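Local structure of hypothetical protein PAE2307 (Pyrobaculum aerophilum, 1WVQ) at residues N20-Q25 / N98-I103. The protein is probably an adenosine-specific kinase and carries a stably phosphorylated histidine. Sequence-based numbering, arbitrary orientation.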
loop_
_atom_site.group_PDB
_atom_site.type_symbol
_atom_site.label_atom_id
_atom_site.label_comp_id
_atom_site.label_asym_id
_atom_site.label_seq_id
_atom_site.Cartn_x
_atom_site.Cartn_y
_atom_site.Cartn_z
ATOM N N ASN A 20 17.414 -15.226 8.998
ATOM C CA ASN A 20 16.330 -15.505 8.074
ATOM C C ASN A 20 16.842 -15.021 6.737
ATOM O O ASN A 20 17.654 -14.097 6.674
ATOM C CB ASN A 20 15.059 -14.729 8.424
ATOM C CG ASN A 20 14.223 -15.412 9.486
ATOM O OD1 ASN A 20 14.479 -15.277 10.683
ATOM N ND2 ASN A 20 13.218 -16.155 9.048
ATOM N N VAL A 21 16.381 -15.653 5.669
ATOM C CA VAL A 21 16.786 -15.253 4.333
ATOM C C VAL A 21 15.545 -14.851 3.548
ATOM O O VAL A 21 14.464 -15.412 3.740
ATOM C CB VAL A 21 17.534 -16.407 3.598
ATOM C CG1 VAL A 21 16.563 -17.536 3.243
ATOM C CG2 VAL A 21 18.227 -15.872 2.348
ATOM N N ILE A 22 15.706 -13.837 2.704
ATOM C CA ILE A 22 14.637 -13.346 1.847
ATOM C C ILE A 22 15.274 -13.306 0.464
ATOM O O ILE A 22 16.322 -12.684 0.276
ATOM C CB ILE A 22 14.173 -11.925 2.255
ATOM C CG1 ILE A 22 13.567 -11.958 3.661
ATOM C CG2 ILE A 22 13.126 -11.408 1.271
ATOM C CD1 ILE A 22 13.299 -10.576 4.253
ATOM N N ILE A 23 14.666 -14.007 -0.486
ATOM C CA ILE A 23 15.178 -14.064 -1.851
ATOM C C ILE A 23 14.084 -13.576 -2.787
ATOM O O ILE A 23 12.920 -13.958 -2.651
ATOM C CB ILE A 23 15.574 -15.510 -2.241
ATOM C CG1 ILE A 23 16.541 -16.079 -1.201
ATOM C CG2 ILE A 23 16.214 -15.528 -3.633
ATOM C CD1 ILE A 23 16.865 -17.543 -1.413
ATOM N N GLY A 24 14.459 -12.725 -3.735
ATOM C CA GLY A 24 13.478 -12.203 -4.669
ATOM C C GLY A 24 14.051 -11.770 -6.001
ATOM O O GLY A 24 15.192 -12.086 -6.341
ATOM N N GLN A 25 13.245 -11.040 -6.761
ATOM C CA GLN A 25 13.665 -10.551 -8.066
ATOM C C GLN A 25 13.258 -9.095 -8.183
ATOM O O GLN A 25 12.176 -8.709 -7.747
ATOM C CB GLN A 25 12.999 -11.370 -9.173
ATOM C CG GLN A 25 13.547 -11.127 -10.574
ATOM C CD GLN A 25 12.802 -11.951 -11.607
ATOM O OE1 GLN A 25 12.780 -13.183 -11.535
ATOM N NE2 GLN A 25 12.177 -11.277 -12.563
ATOM N N ASN A 98 8.869 -8.098 9.979
ATOM C CA ASN A 98 9.185 -6.728 10.376
ATOM C C ASN A 98 9.599 -5.866 9.184
ATOM O O ASN A 98 9.558 -4.641 9.270
ATOM C CB ASN A 98 10.349 -6.680 11.382
ATOM C CG ASN A 98 10.075 -7.441 12.663
ATOM O OD1 ASN A 98 10.957 -8.093 13.225
ATOM N ND2 ASN A 98 8.828 -7.384 13.116
ATOM N N VAL A 99 9.997 -6.494 8.079
ATOM C CA VAL A 99 10.476 -5.742 6.916
ATOM C C VAL A 99 9.863 -6.081 5.559
ATOM O O VAL A 99 10.073 -5.350 4.591
ATOM C CB VAL A 99 12.015 -5.914 6.763
ATOM C CG1 VAL A 99 12.729 -5.475 8.032
ATOM C CG2 VAL A 99 12.349 -7.381 6.459
ATOM N N LEU A 100 9.094 -7.158 5.473
ATOM C CA LEU A 100 8.550 -7.563 4.181
ATOM C C LEU A 100 7.654 -6.585 3.430
ATOM O O LEU A 100 7.793 -6.445 2.220
ATOM C CB LEU A 100 7.850 -8.924 4.301
ATOM C CG LEU A 100 8.796 -10.135 4.288
ATOM C CD1 LEU A 100 8.049 -11.389 4.705
ATOM C CD2 LEU A 100 9.399 -10.297 2.898
ATOM N N ASN A 101 6.743 -5.895 4.104
ATOM C CA ASN A 101 5.890 -4.982 3.347
ATOM C C ASN A 101 6.680 -3.813 2.757
ATOM O O ASN A 101 6.367 -3.331 1.664
ATOM C CB ASN A 101 4.718 -4.504 4.208
ATOM C CG ASN A 101 3.637 -5.566 4.349
ATOM O OD1 ASN A 101 3.746 -6.663 3.792
ATOM N ND2 ASN A 101 2.589 -5.244 5.094
ATOM N N ALA A 102 7.720 -3.374 3.456
ATOM C CA ALA A 102 8.548 -2.295 2.937
ATOM C C ALA A 102 9.242 -2.821 1.678
ATOM O O ALA A 102 9.340 -2.127 0.667
ATOM C CB ALA A 102 9.574 -1.869 3.977
ATOM N N ILE A 103 9.705 -4.061 1.729
ATOM C CA ILE A 103 10.368 -4.644 0.573
ATOM C C ILE A 103 9.414 -4.776 -0.616
ATOM O O ILE A 103 9.784 -4.463 -1.744
ATOM C CB ILE A 103 10.961 -6.015 0.929
ATOM C CG1 ILE A 103 12.103 -5.819 1.929
ATOM C CG2 ILE A 103 11.461 -6.722 -0.328
ATOM C CD1 ILE A 103 12.618 -7.111 2.527
#
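Ile22 sets its CD1 methyl against the methyls of Val99, Leu100 and Ile103, so a single residue of 20-25 makes all the contacts with residues 98-103. CD1 meets the CD1 of Ile103 tip to tip at 3.9 Å, while CG2 of Val99 approaches it obliquely at 4.0 Å and CD2 of Leu100 closes in at 4.1 Å. The extended chain of Ile22 (chi2 170°) carries CD1 well out from the backbone, and this length suits isoleucine to segment axes that come no closer than 11.1 Å. Val99 points its CB toward the strand, so its short branch CG2, between the backbone N and carbonyl carbon, reaches Ile22 without a longer chain. Leu100 leaves the helix flank and relies on its longer chain to bring CD2 across. This is helix-on-sheet packing in an alpha+beta domain: residues 98-103 of helix 96-104 lie over an antiparallel sheet, at 14° to strand 20-25. Ile22 lies on an inner strand, its backbone hydrogen-bonded to Ile89, and Ile103 also packs on Ile89 of strand 87-92, whereas Leu100 and Ile103 together cover Ile112 of strand 111-116. Val21 and Ile23 both reach Leu120 of strand 120-128. Beyond the helix, Leu100 also packs on Pro107 of a neighbouring subunit.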